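Local coordinates for acetyl-CoA acetyltransferase (Mycobacterium smegmatis, PDB 4EGV), which probably acts as an acyltransferase, being a monomeric thiolase-like protein with an additional C-terminal domain that is probably OB-like, at residues Y464-R476 against L484-L496. Sequence-based numbering, arbitrary orientation.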
loop_
_atom_site.group_PDB
_atom_site.type_symbol
_atom_site.label_atom_id
_atom_site.label_comp_id
_atom_site.label_asym_id
_atom_site.label_seq_id
_atom_site.Cartn_x
_atom_site.Cartn_y
_atom_site.Cartn_z
ATOM N N TYR A 464 -18.382 15.280 -0.123
ATOM C CA TYR A 464 -18.967 16.184 0.861
ATOM C C TYR A 464 -18.134 17.456 0.998
ATOM O O TYR A 464 -18.525 18.417 1.656
ATOM C CB TYR A 464 -19.118 15.509 2.219
ATOM C CG TYR A 464 -19.968 14.289 2.210
ATOM C CD1 TYR A 464 -21.343 14.375 2.218
ATOM C CD2 TYR A 464 -19.389 13.023 2.232
ATOM C CE1 TYR A 464 -22.135 13.221 2.229
ATOM C CE2 TYR A 464 -20.169 11.871 2.257
ATOM C CZ TYR A 464 -21.537 11.980 2.250
ATOM O OH TYR A 464 -22.285 10.843 2.276
ATOM N N ASP A 465 -16.990 17.467 0.350
ATOM C CA ASP A 465 -16.132 18.624 0.384
ATOM C C ASP A 465 -16.488 19.602 -0.727
ATOM O O ASP A 465 -15.981 20.705 -0.747
ATOM C CB ASP A 465 -14.637 18.218 0.379
ATOM C CG ASP A 465 -14.315 17.059 -0.613
ATOM O OD1 ASP A 465 -15.191 16.206 -0.872
ATOM O OD2 ASP A 465 -13.181 16.984 -1.142
ATOM N N TRP A 466 -17.392 19.199 -1.618
ATOM C CA TRP A 466 -17.955 20.086 -2.632
ATOM C C TRP A 466 -19.333 20.563 -2.223
ATOM O O TRP A 466 -20.044 19.863 -1.523
ATOM C CB TRP A 466 -18.021 19.365 -3.979
ATOM C CG TRP A 466 -16.686 19.072 -4.603
ATOM C CD1 TRP A 466 -15.474 19.221 -4.025
ATOM C CD2 TRP A 466 -16.439 18.530 -5.906
ATOM N NE1 TRP A 466 -14.477 18.836 -4.877
ATOM C CE2 TRP A 466 -15.041 18.399 -6.045
ATOM C CE3 TRP A 466 -17.261 18.152 -6.983
ATOM C CZ2 TRP A 466 -14.433 17.906 -7.231
ATOM C CZ3 TRP A 466 -16.653 17.662 -8.178
ATOM C CH2 TRP A 466 -15.257 17.555 -8.284
ATOM N N THR A 467 -19.695 21.771 -2.636
ATOM C CA THR A 467 -21.085 22.218 -2.613
ATOM C C THR A 467 -21.518 22.609 -4.026
ATOM O O THR A 467 -20.873 23.418 -4.651
ATOM C CB THR A 467 -21.293 23.369 -1.642
ATOM O OG1 THR A 467 -20.737 22.995 -0.387
ATOM C CG2 THR A 467 -22.795 23.735 -1.489
ATOM N N PRO A 468 -22.623 22.029 -4.531
ATOM C CA PRO A 468 -23.441 21.050 -3.803
ATOM C C PRO A 468 -22.722 19.686 -3.698
ATOM O O PRO A 468 -21.822 19.409 -4.477
ATOM C CB PRO A 468 -24.751 20.996 -4.614
ATOM C CG PRO A 468 -24.472 21.719 -5.886
ATOM C CD PRO A 468 -23.105 22.273 -5.894
ATOM N N HIS A 469 -23.098 18.875 -2.720
ATOM C CA HIS A 469 -22.564 17.522 -2.609
ATOM C C HIS A 469 -22.720 16.794 -3.951
ATOM O O HIS A 469 -23.717 16.936 -4.640
ATOM C CB HIS A 469 -23.224 16.753 -1.450
ATOM C CG HIS A 469 -22.983 17.360 -0.101
ATOM N ND1 HIS A 469 -23.734 17.032 1.008
ATOM C CD2 HIS A 469 -22.092 18.291 0.320
ATOM C CE1 HIS A 469 -23.320 17.734 2.051
ATOM N NE2 HIS A 469 -22.323 18.508 1.658
ATOM N N THR A 470 -21.712 16.028 -4.327
ATOM C CA THR A 470 -21.637 15.460 -5.664
ATOM C C THR A 470 -21.436 13.960 -5.597
ATOM O O THR A 470 -20.503 13.497 -4.952
ATOM C CB THR A 470 -20.462 16.096 -6.469
ATOM O OG1 THR A 470 -20.635 17.503 -6.533
ATOM C CG2 THR A 470 -20.368 15.562 -7.901
ATOM N N GLY A 471 -22.303 13.225 -6.294
ATOM C CA GLY A 471 -22.263 11.770 -6.363
ATOM C C GLY A 471 -21.557 11.222 -7.586
ATOM O O GLY A 471 -21.671 11.738 -8.678
ATOM N N ILE A 472 -20.790 10.169 -7.387
ATOM C CA ILE A 472 -20.180 9.453 -8.487
ATOM C C ILE A 472 -20.724 8.048 -8.428
ATOM O O ILE A 472 -20.764 7.419 -7.364
ATOM C CB ILE A 472 -18.663 9.367 -8.347
ATOM C CG1 ILE A 472 -18.050 10.718 -7.901
ATOM C CG2 ILE A 472 -18.059 8.753 -9.588
ATOM C CD1 ILE A 472 -17.636 11.671 -8.970
ATOM N N ILE A 473 -21.157 7.561 -9.575
ATOM C CA ILE A 473 -21.789 6.268 -9.648
ATOM C C ILE A 473 -21.082 5.390 -10.683
ATOM O O ILE A 473 -20.721 5.856 -11.757
ATOM C CB ILE A 473 -23.303 6.432 -9.969
ATOM C CG1 ILE A 473 -23.970 7.307 -8.915
ATOM C CG2 ILE A 473 -24.020 5.063 -10.105
ATOM C CD1 ILE A 473 -25.472 7.323 -8.977
ATOM N N ILE A 474 -20.864 4.124 -10.340
ATOM C CA ILE A 474 -20.642 3.093 -11.344
ATOM C C ILE A 474 -21.925 2.297 -11.445
ATOM O O ILE A 474 -22.429 1.795 -10.452
ATOM C CB ILE A 474 -19.482 2.164 -10.984
ATOM C CG1 ILE A 474 -18.142 2.898 -11.033
ATOM C CG2 ILE A 474 -19.443 0.961 -11.919
ATOM C CD1 ILE A 474 -17.081 2.269 -10.208
ATOM N N GLY A 475 -22.404 2.155 -12.655
ATOM C CA GLY A 475 -23.631 1.449 -12.914
ATOM C C GLY A 475 -23.550 0.300 -13.871
ATOM O O GLY A 475 -22.546 0.019 -14.436
ATOM N N ARG A 476 -24.654 -0.375 -14.026
ATOM C CA ARG A 476 -24.735 -1.520 -14.873
ATOM C C ARG A 476 -25.861 -1.194 -15.776
ATOM O O ARG A 476 -26.784 -0.557 -15.365
ATOM C CB ARG A 476 -25.215 -2.683 -14.047
ATOM C CG ARG A 476 -24.247 -3.721 -13.678
ATOM C CD ARG A 476 -23.032 -3.801 -14.508
ATOM N NE ARG A 476 -22.079 -4.545 -13.727
ATOM C CZ ARG A 476 -21.573 -5.705 -14.066
ATOM N NH1 ARG A 476 -21.871 -6.243 -15.221
ATOM N NH2 ARG A 476 -20.768 -6.316 -13.257
ATOM N N LEU A 484 -19.877 5.015 -15.912
ATOM C CA LEU A 484 -19.703 5.995 -14.853
ATOM C C LEU A 484 -20.717 7.133 -14.999
ATOM O O LEU A 484 -21.119 7.470 -16.110
ATOM C CB LEU A 484 -18.274 6.555 -14.908
ATOM C CG LEU A 484 -17.171 5.815 -14.184
ATOM C CD1 LEU A 484 -15.880 6.343 -14.656
ATOM C CD2 LEU A 484 -17.372 6.068 -12.726
ATOM N N ALA A 485 -21.128 7.715 -13.877
ATOM C CA ALA A 485 -21.959 8.908 -13.919
ATOM C C ALA A 485 -21.724 9.840 -12.731
ATOM O O ALA A 485 -21.378 9.409 -11.620
ATOM C CB ALA A 485 -23.420 8.550 -14.042
ATOM N N LYS A 486 -21.908 11.127 -12.997
ATOM C CA LYS A 486 -21.774 12.168 -12.011
ATOM C C LYS A 486 -23.160 12.781 -11.797
ATOM O O LYS A 486 -23.966 12.829 -12.715
ATOM C CB LYS A 486 -20.821 13.218 -12.550
ATOM C CG LYS A 486 -20.279 14.168 -11.496
ATOM C CD LYS A 486 -20.262 15.638 -11.973
ATOM C CE LYS A 486 -18.846 16.147 -12.215
ATOM N NZ LYS A 486 -18.794 17.172 -13.282
ATOM N N THR A 487 -23.435 13.272 -10.599
ATOM C CA THR A 487 -24.782 13.729 -10.262
ATOM C C THR A 487 -24.800 14.809 -9.164
ATOM O O THR A 487 -24.123 14.706 -8.126
ATOM C CB THR A 487 -25.765 12.507 -9.938
ATOM O OG1 THR A 487 -27.122 12.949 -9.864
ATOM C CG2 THR A 487 -25.435 11.823 -8.633
ATOM N N LYS A 488 -25.575 15.858 -9.410
ATOM C CA LYS A 488 -25.851 16.846 -8.375
ATOM C C LYS A 488 -27.337 16.983 -8.105
ATOM O O LYS A 488 -27.752 17.803 -7.283
ATOM C CB LYS A 488 -25.275 18.203 -8.747
ATOM C CG LYS A 488 -23.795 18.154 -8.815
ATOM C CD LYS A 488 -23.141 19.472 -9.005
ATOM C CE LYS A 488 -21.722 19.196 -9.428
ATOM N NZ LYS A 488 -20.773 20.216 -8.963
ATOM N N ASP A 489 -28.134 16.226 -8.840
ATOM C CA ASP A 489 -29.535 16.120 -8.540
ATOM C C ASP A 489 -29.742 15.960 -7.007
ATOM O O ASP A 489 -29.242 15.032 -6.382
ATOM C CB ASP A 489 -30.146 14.987 -9.373
ATOM C CG ASP A 489 -31.483 14.528 -8.849
ATOM O OD1 ASP A 489 -32.512 15.227 -9.079
ATOM O OD2 ASP A 489 -31.504 13.450 -8.210
ATOM N N GLU A 490 -30.444 16.925 -6.418
ATOM C CA GLU A 490 -30.805 16.933 -5.004
ATOM C C GLU A 490 -31.450 15.586 -4.570
ATOM O O GLU A 490 -31.114 15.064 -3.512
ATOM C CB GLU A 490 -31.666 18.198 -4.724
ATOM C CG GLU A 490 -32.428 18.333 -3.354
ATOM C CD GLU A 490 -33.383 19.601 -3.285
ATOM O OE1 GLU A 490 -32.889 20.725 -3.010
ATOM O OE2 GLU A 490 -34.623 19.482 -3.494
ATOM N N ASP A 491 -32.324 15.002 -5.397
ATOM C CA ASP A 491 -33.027 13.752 -5.010
ATOM C C ASP A 491 -32.103 12.513 -4.875
ATOM O O ASP A 491 -32.154 11.782 -3.870
ATOM C CB ASP A 491 -34.222 13.431 -5.959
ATOM C CG ASP A 491 -35.428 14.392 -5.775
ATOM O OD1 ASP A 491 -36.093 14.390 -4.686
ATOM O OD2 ASP A 491 -35.700 15.141 -6.757
ATOM N N LEU A 492 -31.280 12.290 -5.898
ATOM C CA LEU A 492 -30.359 11.164 -5.973
ATOM C C LEU A 492 -29.280 11.215 -4.907
ATOM O O LEU A 492 -28.971 10.206 -4.267
ATOM C CB LEU A 492 -29.720 11.082 -7.360
ATOM C CG LEU A 492 -28.930 9.827 -7.750
ATOM C CD1 LEU A 492 -29.505 8.533 -7.203
ATOM C CD2 LEU A 492 -28.708 9.703 -9.233
ATOM N N VAL A 493 -28.726 12.395 -4.697
ATOM C CA VAL A 493 -27.683 12.600 -3.710
ATOM C C VAL A 493 -28.175 12.352 -2.277
ATOM O O VAL A 493 -27.431 11.889 -1.436
ATOM C CB VAL A 493 -27.005 14.007 -3.918
ATOM C CG1 VAL A 493 -26.030 14.358 -2.802
ATOM C CG2 VAL A 493 -26.288 14.055 -5.260
ATOM N N LYS A 494 -29.432 12.641 -2.010
ATOM C CA LYS A 494 -30.028 12.367 -0.707
ATOM C C LYS A 494 -30.032 10.841 -0.439
ATOM O O LYS A 494 -29.715 10.404 0.666
ATOM C CB LYS A 494 -31.449 12.977 -0.676
ATOM C CG LYS A 494 -32.196 12.921 0.639
ATOM C CD LYS A 494 -33.395 13.886 0.634
ATOM C CE LYS A 494 -33.647 14.405 2.081
ATOM N NZ LYS A 494 -34.959 15.062 2.230
ATOM N N LEU A 495 -30.367 10.045 -1.464
ATOM C CA LEU A 495 -30.348 8.582 -1.369
ATOM C C LEU A 495 -28.932 8.032 -1.153
ATOM O O LEU A 495 -28.759 7.113 -0.357
ATOM C CB LEU A 495 -31.018 7.922 -2.593
ATOM C CG LEU A 495 -31.146 6.393 -2.533
ATOM C CD1 LEU A 495 -32.275 5.898 -1.583
ATOM C CD2 LEU A 495 -31.297 5.824 -3.918
ATOM N N LEU A 496 -27.937 8.590 -1.853
ATOM C CA LEU A 496 -26.537 8.152 -1.708
ATOM C C LEU A 496 -25.895 8.526 -0.365
ATOM O O LEU A 496 -25.067 7.767 0.171
ATOM C CB LEU A 496 -25.654 8.651 -2.849
ATOM C CG LEU A 496 -26.051 8.364 -4.297
ATOM C CD1 LEU A 496 -25.151 9.078 -5.286
ATOM C CD2 LEU A 496 -26.067 6.899 -4.585
#
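Gly471 and Ile473 pair with Thr487 and Ala485 to zip up an antiparallel beta hairpin in the additional C-terminal domain, a five-stranded antiparallel sheet consistent with an OB-like fold; helix 490-496 follows directly and packs on one face. The backbone bonds fall at two hydrogen-bonded pairs. Ile473 N gives to Ala485 O at 2.8 Å, in the carbonyl plane, and Ala485 N returns a bond to Ile473 O; Gly471 N reaches Thr487 O at 3.0 Å, whereas the return bond from Thr487 N is weak.

Apolar side chains pack on both faces of the hairpin. On that of Ile473, CG1 stands anti to the carbonyl carbon (chi1 -57°) and the extended chain meets Leu492 tip to tip, CD1 to CD2 at 4.0 Å, while Leu496 CD1 crosses the same methyl. Gly471, lacking a side chain, lets Leu496 CD1 come to 4.1 Å from its CA, and the small Ala485, on the same face, touches Ala517 of strand 516-519. Thr487 sends its hydroxyl to Ala517 O. On the opposite face Ile474 and Leu484 lie side by side, and Lys486 lays its aliphatic CG against Thr470 CG2.

Capping and turn bonds finish the ends. Thr470 OG1 donates to the carbonyl O of Pro468, a proline preceded by a cis peptide bond, and Lys488 CD crosses the Pro468 ring at about a right angle. Asp489, short enough to fold back as N-cap, accepts from Leu492 N at OD2 (2.6 Å), on the anti side but 33° out of the carboxylate plane.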